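Local coordinates for alpha-galactosidase (Lactobacillus brevis, PDB 3MI6), which probably hydrolyses terminal, non-reducing alpha-D-galactose residues in alpha-D-galactosides, as a member of glycosyl hydrolase family 36, at residues D[19-24]-D[296-301]; D[159-164]-D[313-318]; D[179-184]-D[250-255]; D[231-236]-D[270-275]. One frame throughout, in Å; residues are numbered along the deposited sequence.

Interaction 1: residues D[19-24]-D[296-301]; sequences TSYIFQ and AILSYT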
loop_
_atom_site.group_PDB
_atom_site.type_symbol
_atom_site.label_atom_id
_atom_site.label_comp_id
_atom_site.label_asym_id
_atom_site.label_seq_id
_atom_site.Cartn_x
_atom_site.Cartn_y
_atom_site.Cartn_z
ATOM N N THR D 19 26.911 15.292 9.912
ATOM C CA THR D 19 25.685 16.074 10.028
ATOM C C THR D 19 25.887 17.562 10.371
ATOM O O THR D 19 26.951 17.974 10.847
ATOM C CB THR D 19 24.667 15.385 10.986
ATOM O OG1 THR D 19 24.945 15.704 12.353
ATOM C CG2 THR D 19 24.729 13.878 10.817
ATOM N N SER D 20 24.854 18.359 10.114
ATOM C CA SER D 20 24.845 19.765 10.491
ATOM C C SER D 20 23.524 20.131 11.126
ATOM O O SER D 20 22.486 20.088 10.479
ATOM C CB SER D 20 25.061 20.675 9.272
ATOM O OG SER D 20 26.373 20.548 8.748
ATOM N N TYR D 21 23.567 20.497 12.396
ATOM C CA TYR D 21 22.426 21.063 13.095
ATOM C C TYR D 21 22.715 22.564 13.173
ATOM O O TYR D 21 23.746 22.969 13.697
ATOM C CB TYR D 21 22.365 20.443 14.490
ATOM C CG TYR D 21 21.098 20.675 15.298
ATOM C CD1 TYR D 21 20.822 21.910 15.863
ATOM C CD2 TYR D 21 20.210 19.632 15.545
ATOM C CE1 TYR D 21 19.688 22.114 16.613
ATOM C CE2 TYR D 21 19.078 19.819 16.301
ATOM C CZ TYR D 21 18.820 21.062 16.837
ATOM O OH TYR D 21 17.683 21.255 17.586
ATOM N N ILE D 22 21.831 23.386 12.621
ATOM C CA ILE D 22 22.057 24.820 12.574
ATOM C C ILE D 22 20.842 25.584 13.100
ATOM O O ILE D 22 19.710 25.336 12.662
ATOM C CB ILE D 22 22.294 25.302 11.133
ATOM C CG1 ILE D 22 23.361 24.462 10.433
ATOM C CG2 ILE D 22 22.662 26.773 11.104
ATOM C CD1 ILE D 22 23.404 24.697 8.904
ATOM N N PHE D 23 21.073 26.520 14.023
ATOM C CA PHE D 23 20.024 27.461 14.415
ATOM C C PHE D 23 20.528 28.892 14.577
ATOM O O PHE D 23 21.732 29.131 14.583
ATOM C CB PHE D 23 19.278 26.997 15.671
ATOM C CG PHE D 23 20.133 26.904 16.912
ATOM C CD1 PHE D 23 20.952 25.808 17.125
ATOM C CD2 PHE D 23 20.076 27.894 17.886
ATOM C CE1 PHE D 23 21.713 25.704 18.269
ATOM C CE2 PHE D 23 20.845 27.798 19.044
ATOM C CZ PHE D 23 21.663 26.700 19.234
ATOM N N GLN D 24 19.593 29.830 14.724
ATOM C CA GLN D 24 19.912 31.251 14.743
ATOM C C GLN D 24 19.042 32.031 15.726
ATOM O O GLN D 24 17.832 31.808 15.814
ATOM C CB GLN D 24 19.743 31.835 13.342
ATOM C CG GLN D 24 20.208 33.271 13.199
ATOM C CD GLN D 24 20.071 33.793 11.767
ATOM O OE1 GLN D 24 19.131 33.439 11.043
ATOM N NE2 GLN D 24 21.007 34.650 11.358
ATOM N N ALA D 296 18.139 14.387 25.996
ATOM C CA ALA D 296 17.650 13.785 24.757
ATOM C C ALA D 296 18.832 13.437 23.867
ATOM O O ALA D 296 19.704 14.267 23.671
ATOM C CB ALA D 296 16.712 14.749 24.042
ATOM N N ILE D 297 18.872 12.212 23.344
ATOM C CA ILE D 297 19.847 11.826 22.299
ATOM C C ILE D 297 19.263 12.012 20.895
ATOM O O ILE D 297 18.206 11.479 20.596
ATOM C CB ILE D 297 20.288 10.340 22.398
ATOM C CG1 ILE D 297 20.642 9.933 23.834
ATOM C CG2 ILE D 297 21.446 10.077 21.467
ATOM C CD1 ILE D 297 21.733 10.759 24.464
ATOM N N LEU D 298 19.953 12.768 20.048
ATOM C CA LEU D 298 19.543 12.976 18.659
ATOM C C LEU D 298 20.611 12.483 17.676
ATOM O O LEU D 298 21.810 12.483 17.976
ATOM C CB LEU D 298 19.264 14.446 18.389
ATOM C CG LEU D 298 17.804 14.887 18.377
ATOM C CD1 LEU D 298 17.198 14.674 19.761
ATOM C CD2 LEU D 298 17.674 16.346 17.981
ATOM N N SER D 299 20.171 12.063 16.493
ATOM C CA SER D 299 21.078 11.471 15.516
ATOM C C SER D 299 20.457 11.377 14.125
ATOM O O SER D 299 19.235 11.246 13.970
ATOM C CB SER D 299 21.526 10.087 15.985
ATOM O OG SER D 299 22.739 9.732 15.367
ATOM N N TYR D 300 21.314 11.458 13.118
ATOM C CA TYR D 300 20.883 11.344 11.748
ATOM C C TYR D 300 21.928 10.570 10.965
ATOM O O TYR D 300 23.089 10.504 11.357
ATOM C CB TYR D 300 20.678 12.713 11.117
ATOM C CG TYR D 300 20.494 12.647 9.606
ATOM C CD1 TYR D 300 21.592 12.529 8.757
ATOM C CD2 TYR D 300 19.225 12.700 9.033
ATOM C CE1 TYR D 300 21.441 12.456 7.391
ATOM C CE2 TYR D 300 19.058 12.637 7.654
ATOM C CZ TYR D 300 20.174 12.515 6.838
ATOM O OH TYR D 300 20.022 12.442 5.467
ATOM N N THR D 301 21.492 9.975 9.861
ATOM C CA THR D 301 22.391 9.370 8.896
ATOM C C THR D 301 21.672 9.252 7.561
ATOM O O THR D 301 20.449 9.315 7.502
ATOM C CB THR D 301 22.874 7.982 9.338
ATOM O OG1 THR D 301 23.774 7.481 8.355
ATOM C CG2 THR D 301 21.725 7.031 9.445
#
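Thr-19 lays its methyl CG2 against Tyr-300, 3.8 Å from the Tyr-300 backbone O. The same CG2 lies 4.0 Å from CD1 of the Tyr-300 ring, which it meets obliquely. The contact joins two antiparallel sheets in the N-terminal part of the chain: strand 19-25, from a four-stranded sheet, packs on strand 290-301 of the large nine-stranded sheet. No hydrogen bond spans the gap; the two segments meet by van der Waals contact, from side chains on one side and side chains and one carbonyl on the other. At Thr-19 the first torsion (chi1 84°) turns CG2 to Tyr-300 and leaves OG1 to bond with Thr-16. The carbonyl O under the methyl accepts a hydrogen bond from Gln-311, and the ring hydroxyl of Tyr-300 is bonded to Ser-302, so both oxygens of this tyrosine have polar partners of their own. Farther along, Tyr-21 makes the second touch. Its ring carbon CE2 approaches CD2 of Leu-298 at 4.1 Å, again obliquely, while its hydroxyl bonds with both Glu-76 and Lys-162, fixing the far end of the ring. Within strand 19-25, CD1 of Phe-23 lies at the edge of the Tyr-21 ring, in its plane.

Interaction 2: residues D[159-164]-D[313-318]; sequences VIVKSA and ASFYQQ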
loop_
_atom_site.group_PDB
_atom_site.type_symbol
_atom_site.label_atom_id
_atom_site.label_comp_id
_atom_site.label_asym_id
_atom_site.label_seq_id
_atom_site.Cartn_x
_atom_site.Cartn_y
_atom_site.Cartn_z
ATOM N N VAL D 159 26.226 12.001 16.927
ATOM C CA VAL D 159 25.256 12.291 17.980
ATOM C C VAL D 159 25.315 13.732 18.482
ATOM O O VAL D 159 26.385 14.249 18.778
ATOM C CB VAL D 159 25.535 11.422 19.215
ATOM C CG1 VAL D 159 24.742 11.930 20.417
ATOM C CG2 VAL D 159 25.232 9.959 18.928
ATOM N N ILE D 160 24.160 14.372 18.599
ATOM C CA ILE D 160 24.024 15.635 19.308
ATOM C C ILE D 160 23.134 15.359 20.496
ATOM O O ILE D 160 22.074 14.777 20.324
ATOM C CB ILE D 160 23.332 16.668 18.424
ATOM C CG1 ILE D 160 24.294 17.151 17.329
ATOM C CG2 ILE D 160 22.829 17.833 19.255
ATOM C CD1 ILE D 160 23.634 17.816 16.152
ATOM N N VAL D 161 23.573 15.741 21.697
ATOM C CA VAL D 161 22.799 15.542 22.934
ATOM C C VAL D 161 22.206 16.850 23.421
ATOM O O VAL D 161 22.912 17.841 23.514
ATOM C CB VAL D 161 23.676 15.021 24.090
ATOM C CG1 VAL D 161 22.858 14.925 25.373
ATOM C CG2 VAL D 161 24.275 13.687 23.760
ATOM N N LYS D 162 20.924 16.856 23.764
ATOM C CA LYS D 162 20.258 18.097 24.157
ATOM C C LYS D 162 19.636 18.019 25.533
ATOM O O LYS D 162 19.228 16.947 25.971
ATOM C CB LYS D 162 19.189 18.478 23.130
ATOM C CG LYS D 162 19.754 18.868 21.772
ATOM C CD LYS D 162 18.667 19.014 20.735
ATOM C CE LYS D 162 17.656 20.054 21.120
ATOM N NZ LYS D 162 16.712 20.224 20.003
ATOM N N SER D 163 19.587 19.159 26.222
ATOM C CA SER D 163 18.788 19.287 27.441
ATOM C C SER D 163 18.358 20.726 27.689
ATOM O O SER D 163 18.649 21.619 26.894
ATOM C CB SER D 163 19.524 18.749 28.667
ATOM O OG SER D 163 20.511 19.660 29.122
ATOM N N ALA D 164 17.663 20.940 28.801
ATOM C CA ALA D 164 17.259 22.274 29.208
ATOM C C ALA D 164 17.392 22.383 30.711
ATOM O O ALA D 164 17.160 21.412 31.429
ATOM C CB ALA D 164 15.828 22.561 28.769
ATOM N N ALA D 313 25.002 3.239 19.059
ATOM C CA ALA D 313 25.482 2.214 19.978
ATOM C C ALA D 313 26.934 2.421 20.353
ATOM O O ALA D 313 27.331 2.130 21.472
ATOM C CB ALA D 313 25.278 0.825 19.412
ATOM N N SER D 314 27.729 2.917 19.418
ATOM C CA SER D 314 29.092 3.304 19.744
ATOM C C SER D 314 29.110 4.516 20.655
ATOM O O SER D 314 29.989 4.663 21.503
ATOM C CB SER D 314 29.896 3.600 18.485
ATOM O OG SER D 314 30.812 2.543 18.276
ATOM N N PHE D 315 28.136 5.394 20.462
ATOM C CA PHE D 315 28.023 6.541 21.325
ATOM C C PHE D 315 27.689 6.100 22.748
ATOM O O PHE D 315 28.285 6.604 23.705
ATOM C CB PHE D 315 26.988 7.529 20.803
ATOM C CG PHE D 315 26.594 8.574 21.810
ATOM C CD1 PHE D 315 27.356 9.718 21.969
ATOM C CD2 PHE D 315 25.471 8.398 22.605
ATOM C CE1 PHE D 315 27.009 10.683 22.897
ATOM C CE2 PHE D 315 25.110 9.354 23.536
ATOM C CZ PHE D 315 25.887 10.509 23.684
ATOM N N TYR D 316 26.759 5.153 22.892
ATOM C CA TYR D 316 26.335 4.718 24.230
ATOM C C TYR D 316 27.467 4.004 24.965
ATOM O O TYR D 316 27.619 4.157 26.171
ATOM C CB TYR D 316 25.089 3.820 24.200
ATOM C CG TYR D 316 23.845 4.425 23.581
ATOM C CD1 TYR D 316 23.460 5.731 23.867
ATOM C CD2 TYR D 316 23.024 3.665 22.741
ATOM C CE1 TYR D 316 22.308 6.279 23.303
ATOM C CE2 TYR D 316 21.883 4.198 22.174
ATOM C CZ TYR D 316 21.525 5.507 22.453
ATOM O OH TYR D 316 20.385 6.043 21.879
ATOM N N GLN D 317 28.255 3.230 24.229
ATOM C CA GLN D 317 29.284 2.396 24.827
ATOM C C GLN D 317 30.460 3.230 25.313
ATOM O O GLN D 317 31.152 2.849 26.250
ATOM C CB GLN D 317 29.777 1.346 23.823
ATOM C CG GLN D 317 30.850 0.409 24.379
ATOM C CD GLN D 317 31.472 -0.493 23.312
ATOM O OE1 GLN D 317 32.277 -0.044 22.481
ATOM N NE2 GLN D 317 31.109 -1.774 23.338
ATOM N N GLN D 318 30.697 4.362 24.666
ATOM C CA GLN D 318 31.827 5.194 25.028
ATOM C C GLN D 318 31.427 6.327 25.975
ATOM O O GLN D 318 32.242 6.782 26.778
ATOM C CB GLN D 318 32.496 5.764 23.773
ATOM C CG GLN D 318 33.737 6.597 24.063
ATOM C CD GLN D 318 34.484 7.021 22.810
ATOM O OE1 GLN D 318 35.444 7.801 22.875
ATOM N NE2 GLN D 318 34.045 6.510 21.655
#
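Helix-on-sheet packing joins Phe-315, on helix 305-319, to Val-159 and Val-161 of strand 159-167 in the large antiparallel sheet. The helix is the next element after strand 290-301, the neighbour of strand 159-167, and so covers the sheet that the chain has just left. The Phe-315 side chain crosses both valines at about a right angle. Val-159 supplies most of the contact: its CG1 stands over the middle of one ring face, 3.7 Å from the ring centroid of Phe-315 and 14° off the normal, a CH-pi arrangement. Its other branch, CG2, sits at the root of the aromatic side chain, 3.5 Å from Phe-315 CG and equally near CB. With CG1 anti to the backbone N (chi1 167°), one methyl covers the ring while the other reaches its stem. Two residues on, Val-161 faces the helix as well, and its CG2 touches Phe-315 CZ at 3.6 Å, obliquely to the ring. Phe-154 packs edge-to-face with Phe-315, Ile-297 adds an aliphatic neighbour, and CE1 of Tyr-316, from the same helix, lies at the ring edge in plane. With the ring of Phe-315 cut back to an alanine, both valines and Phe-154 would probably lose the surface they pack on, a gap opening between helix and sheet. No polar side-chain atom takes part across the two segments, so this buried join rests on shape and dispersion, with the CH-pi contact its most directional element.

Interaction 3: residues D[179-184]-D[250-255]; sequences ALSSQL and FNLVYS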
loop_
_atom_site.group_PDB
_atom_site.type_symbol
_atom_site.label_atom_id
_atom_site.label_comp_id
_atom_site.label_asym_id
_atom_site.label_seq_id
_atom_site.Cartn_x
_atom_site.Cartn_y
_atom_site.Cartn_z
ATOM N N ALA D 179 8.165 20.668 30.663
ATOM C CA ALA D 179 9.596 20.889 30.508
ATOM C C ALA D 179 10.206 19.805 29.634
ATOM O O ALA D 179 10.956 18.960 30.123
ATOM C CB ALA D 179 10.265 20.903 31.849
ATOM N N LEU D 180 9.884 19.823 28.339
ATOM C CA LEU D 180 10.450 18.839 27.422
ATOM C C LEU D 180 11.964 18.967 27.333
ATOM O O LEU D 180 12.530 19.981 27.721
ATOM C CB LEU D 180 9.833 18.950 26.037
ATOM C CG LEU D 180 8.561 18.150 25.725
ATOM C CD1 LEU D 180 8.162 17.260 26.863
ATOM C CD2 LEU D 180 7.411 19.063 25.306
ATOM N N SER D 181 12.613 17.931 26.818
ATOM C CA SER D 181 14.063 17.906 26.752
ATOM C C SER D 181 14.599 18.344 25.415
ATOM O O SER D 181 15.728 18.812 25.327
ATOM C CB SER D 181 14.582 16.513 27.046
ATOM O OG SER D 181 14.217 16.154 28.353
ATOM N N SER D 182 13.806 18.176 24.368
ATOM C CA SER D 182 14.255 18.507 23.031
ATOM C C SER D 182 13.083 18.800 22.125
ATOM O O SER D 182 12.053 18.118 22.179
ATOM C CB SER D 182 15.062 17.358 22.441
ATOM O OG SER D 182 15.214 17.536 21.042
ATOM N N GLN D 183 13.236 19.827 21.299
ATOM C CA GLN D 183 12.280 20.094 20.242
ATOM C C GLN D 183 13.045 20.134 18.950
ATOM O O GLN D 183 14.143 20.682 18.905
ATOM C CB GLN D 183 11.598 21.429 20.460
ATOM C CG GLN D 183 10.919 21.954 19.239
ATOM C CD GLN D 183 10.061 23.141 19.570
ATOM O OE1 GLN D 183 9.483 23.199 20.646
ATOM N NE2 GLN D 183 9.960 24.093 18.647
ATOM N N LEU D 184 12.487 19.531 17.906
ATOM C CA LEU D 184 13.065 19.618 16.571
ATOM C C LEU D 184 11.992 19.937 15.564
ATOM O O LEU D 184 11.042 19.178 15.398
ATOM C CB LEU D 184 13.780 18.329 16.159
ATOM C CG LEU D 184 14.213 18.381 14.682
ATOM C CD1 LEU D 184 15.103 19.623 14.401
ATOM C CD2 LEU D 184 14.874 17.080 14.163
ATOM N N PHE D 250 15.759 9.287 17.832
ATOM C CA PHE D 250 15.587 10.060 19.050
ATOM C C PHE D 250 15.539 9.119 20.229
ATOM O O PHE D 250 14.731 8.192 20.248
ATOM C CB PHE D 250 14.270 10.841 19.000
ATOM C CG PHE D 250 14.129 11.717 17.796
ATOM C CD1 PHE D 250 13.810 11.177 16.566
ATOM C CD2 PHE D 250 14.309 13.074 17.893
ATOM C CE1 PHE D 250 13.678 11.977 15.460
ATOM C CE2 PHE D 250 14.179 13.884 16.777
ATOM C CZ PHE D 250 13.865 13.332 15.558
ATOM N N ASN D 251 16.393 9.341 21.216
ATOM C CA ASN D 251 16.240 8.614 22.471
ATOM C C ASN D 251 16.324 9.534 23.715
ATOM O O ASN D 251 16.431 10.752 23.596
ATOM C CB ASN D 251 17.189 7.414 22.538
ATOM C CG ASN D 251 16.651 6.287 23.427
ATOM O OD1 ASN D 251 15.764 6.504 24.262
ATOM N ND2 ASN D 251 17.196 5.080 23.259
ATOM N N LEU D 252 16.262 8.957 24.908
ATOM C CA LEU D 252 16.037 9.749 26.107
ATOM C C LEU D 252 16.695 9.107 27.311
ATOM O O LEU D 252 16.345 7.995 27.679
ATOM C CB LEU D 252 14.544 9.798 26.368
ATOM C CG LEU D 252 13.894 11.145 26.586
ATOM C CD1 LEU D 252 12.879 11.037 27.751
ATOM C CD2 LEU D 252 14.957 12.236 26.812
ATOM N N VAL D 253 17.640 9.783 27.951
ATOM C CA VAL D 253 18.203 9.179 29.152
ATOM C C VAL D 253 17.312 9.427 30.360
ATOM O O VAL D 253 17.599 10.287 31.161
ATOM C CB VAL D 253 19.583 9.693 29.456
ATOM C CG1 VAL D 253 20.250 8.750 30.444
ATOM C CG2 VAL D 253 20.375 9.808 28.180
ATOM N N TYR D 254 16.233 8.661 30.471
ATOM C CA TYR D 254 15.226 8.835 31.507
ATOM C C TYR D 254 14.502 7.509 31.655
ATOM O O TYR D 254 14.513 6.703 30.742
ATOM C CB TYR D 254 14.246 9.933 31.097
ATOM C CG TYR D 254 13.382 10.420 32.231
ATOM C CD1 TYR D 254 13.956 10.914 33.397
ATOM C CD2 TYR D 254 11.988 10.383 32.138
ATOM C CE1 TYR D 254 13.169 11.352 34.438
ATOM C CE2 TYR D 254 11.188 10.815 33.172
ATOM C CZ TYR D 254 11.783 11.302 34.321
ATOM O OH TYR D 254 10.998 11.726 35.367
ATOM N N SER D 255 13.886 7.253 32.795
ATOM C CA SER D 255 13.321 5.930 33.035
ATOM C C SER D 255 11.919 6.016 33.593
ATOM O O SER D 255 11.355 5.009 34.006
ATOM C CB SER D 255 14.191 5.139 34.020
ATOM O OG SER D 255 15.564 5.314 33.735
#
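A classic beta bulge, in which Ser-181 and Ser-182 both face Thr-274, marks the place where strand 174-186 packs against strand 247-252, with Ser-181 touching Leu-252 and Leu-184 touching Phe-250. Strands 174-186 and 247-252 belong to two antiparallel sheets that face each other as a beta-sandwich in the N-terminal region. Their touching parts run in opposite directions, 173° apart. At the bulge, Ser-181 OG lies 4.3 Å from CD2 of Leu-252, a van der Waals contact; the hydroxyl itself is hydrogen-bonded to the carbonyl O of Pro-294. Beyond Leu-252, Val-253 is the centre of an inverse gamma turn, with a weak bond from Tyr-254 N to Leu-252 O. At the other end of the contact the side chains of Leu-184 and Phe-250 cross at roughly a right angle, and Ile-272, from the strand paired with 174-186, also packs on Phe-250. CG of the leucine, anti to its own N (chi1 172°), is carried out to the rim of the phenyl ring. There Leu-184 places its CD2 near the ring plane, 4.1 Å from CZ of Phe-250 and about the same distance from CE2.

Interaction 4: residues D[231-236]-D[270-275]; sequences PFMMLA and SRILTG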
loop_
_atom_site.group_PDB
_atom_site.type_symbol
_atom_site.label_atom_id
_atom_site.label_comp_id
_atom_site.label_asym_id
_atom_site.label_seq_id
_atom_site.Cartn_x
_atom_site.Cartn_y
_atom_site.Cartn_z
ATOM N N PRO D 231 10.998 4.691 24.755
ATOM C CA PRO D 231 11.358 6.088 24.466
ATOM C C PRO D 231 12.059 6.287 23.127
ATOM O O PRO D 231 12.086 7.409 22.637
ATOM C CB PRO D 231 12.319 6.447 25.605
ATOM C CG PRO D 231 11.954 5.522 26.714
ATOM C CD PRO D 231 11.549 4.240 26.046
ATOM N N PHE D 232 12.622 5.234 22.548
ATOM C CA PHE D 232 13.327 5.364 21.268
ATOM C C PHE D 232 12.433 5.321 20.023
ATOM O O PHE D 232 11.579 4.448 19.881
ATOM C CB PHE D 232 14.391 4.285 21.121
ATOM C CG PHE D 232 15.018 4.272 19.781
ATOM C CD1 PHE D 232 15.875 5.297 19.402
ATOM C CD2 PHE D 232 14.728 3.266 18.876
ATOM C CE1 PHE D 232 16.454 5.309 18.137
ATOM C CE2 PHE D 232 15.307 3.256 17.611
ATOM C CZ PHE D 232 16.174 4.280 17.235
HETATM N N MSE D 233 12.653 6.239 19.095
HETATM C CA MSE D 233 11.836 6.273 17.887
HETATM C C MSE D 233 12.664 6.768 16.727
HETATM O O MSE D 233 13.754 7.300 16.934
HETATM C CB MSE D 233 10.659 7.213 18.080
HETATM C CG MSE D 233 11.079 8.639 18.325
HETATM SE SE MSE D 233 9.587 9.889 18.384
HETATM C CE MSE D 233 9.497 10.377 16.509
HETATM N N MSE D 234 12.140 6.612 15.511
HETATM C CA MSE D 234 12.837 7.078 14.317
HETATM C C MSE D 234 11.898 7.814 13.394
HETATM O O MSE D 234 10.686 7.556 13.398
HETATM C CB MSE D 234 13.478 5.915 13.581
HETATM C CG MSE D 234 14.486 5.179 14.428
HETATM SE SE MSE D 234 15.438 3.741 13.515
HETATM C CE MSE D 234 13.913 2.560 13.220
ATOM N N LEU D 235 12.451 8.764 12.637
ATOM C CA LEU D 235 11.748 9.327 11.490
ATOM C C LEU D 235 12.502 8.907 10.247
ATOM O O LEU D 235 13.603 9.411 9.989
ATOM C CB LEU D 235 11.717 10.847 11.533
ATOM C CG LEU D 235 10.703 11.626 12.364
ATOM C CD1 LEU D 235 10.649 13.043 11.819
ATOM C CD2 LEU D 235 9.338 10.984 12.298
ATOM N N ALA D 236 11.936 7.981 9.480
ATOM C CA ALA D 236 12.602 7.546 8.262
ATOM C C ALA D 236 11.955 8.177 7.040
ATOM O O ALA D 236 10.743 8.419 7.019
ATOM C CB ALA D 236 12.581 6.038 8.158
ATOM N N SER D 270 7.050 19.393 10.649
ATOM C CA SER D 270 7.041 18.432 11.726
ATOM C C SER D 270 7.735 18.943 12.970
ATOM O O SER D 270 8.887 19.346 12.914
ATOM C CB SER D 270 7.745 17.165 11.272
ATOM O OG SER D 270 7.105 16.634 10.130
ATOM N N ARG D 271 7.032 18.896 14.099
ATOM C CA ARG D 271 7.660 19.115 15.385
ATOM C C ARG D 271 7.831 17.792 16.140
ATOM O O ARG D 271 6.849 17.140 16.502
ATOM C CB ARG D 271 6.845 20.113 16.214
ATOM C CG ARG D 271 7.531 20.575 17.503
ATOM C CD ARG D 271 6.850 21.809 18.071
ATOM N NE ARG D 271 7.342 23.029 17.451
ATOM C CZ ARG D 271 6.786 24.229 17.601
ATOM N NH1 ARG D 271 5.700 24.372 18.343
ATOM N NH2 ARG D 271 7.308 25.285 16.989
ATOM N N ILE D 272 9.083 17.404 16.373
ATOM C CA ILE D 272 9.387 16.257 17.219
ATOM C C ILE D 272 9.752 16.717 18.635
ATOM O O ILE D 272 10.760 17.371 18.838
ATOM C CB ILE D 272 10.546 15.379 16.645
ATOM C CG1 ILE D 272 10.232 14.875 15.233
ATOM C CG2 ILE D 272 10.802 14.176 17.532
ATOM C CD1 ILE D 272 10.117 15.945 14.168
ATOM N N LEU D 273 8.921 16.354 19.609
ATOM C CA LEU D 273 9.108 16.727 21.007
ATOM C C LEU D 273 9.470 15.501 21.775
ATOM O O LEU D 273 8.814 14.500 21.606
ATOM C CB LEU D 273 7.793 17.244 21.589
ATOM C CG LEU D 273 7.350 18.659 21.240
ATOM C CD1 LEU D 273 6.102 19.031 22.003
ATOM C CD2 LEU D 273 8.480 19.595 21.579
ATOM N N THR D 274 10.495 15.561 22.619
ATOM C CA THR D 274 10.805 14.437 23.507
ATOM C C THR D 274 11.301 14.835 24.903
ATOM O O THR D 274 12.145 15.706 25.050
ATOM C CB THR D 274 11.786 13.428 22.869
ATOM O OG1 THR D 274 12.947 14.108 22.397
ATOM C CG2 THR D 274 11.127 12.693 21.693
ATOM N N GLY D 275 10.757 14.195 25.929
ATOM C CA GLY D 275 11.224 14.386 27.285
ATOM C C GLY D 275 10.226 13.821 28.282
ATOM O O GLY D 275 9.476 12.885 27.987
#
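Two residues ahead of Ile-272, which meets both Leu-235 and Met-233, strand 270-274 opens with Ser-270; its CB points to segment 231-236, but its hydroxyl is bonded to the backbone O of Asp-188. Arg-271 extends from the opposite side of the strand. There its guanidinium group forms salt bridges with Asp-185 and Asp-84 and a hydrogen bond to the carbonyl O of Gln-87, so the charge is probably balanced on that side, apart from the apolar interface. Ile-272 then carries the contact with both of its branches. Its ethyl arm meets Leu-235 tip to tip: CD1 of Ile-272 is 3.8 Å from CD1 of Leu-235, and Ile-272 CG1 is 3.9 Å from the same methyl. With CG1 beside the backbone N (chi1 -57°), the other branch, CG2, stands anti to N and turns to Met-233, a selenomethionine whose terminal CE comes within 4.1 Å of it. Here the two sheets of an antiparallel beta-sandwich face each other, strand 233-236 belonging to the large sheet and strand 270-274 to the smaller one. The selenomethionine chain is extended at chi2 and bends at chi3 (-90°), which turns CE to the isoleucine. Ile-262, from the strand beside 270-274, touches Ile-272, Met-233 and Leu-235 alike. Leu-273 points away and packs on Leu-180 and Gln-183. Thr-274 again faces segment 231-236, though more distantly, with its CG2 4.6 Å from SE of Met-233. At Gly-275 the chain turns a corner and leaves the interface.

All four contacts are buried, lack hydrogen bonds between their paired segments and lie away from the predicted substrate site. Interactions 1, 3 and 4 join sheet to sheet, whereas interaction 2 sets a helix on the large sheet, to which every one of them contributes a strand. Interactions 3 and 4 share the same pair of sheets, and the hydrogen bond between Leu-184 O and Ile-272 N ties them together. Strands 290-301 and 159-167 are neighbours, so Ala-296 N bonds to Lys-162 O between interactions 1 and 2. The chemistry of the four differs: interaction 4 is aliphatic and selenomethionine-lined, interaction 2 centres on one phenyl face, and interactions 1 and 3 mix hydroxyl-bearing residues with leucines and aromatic rings.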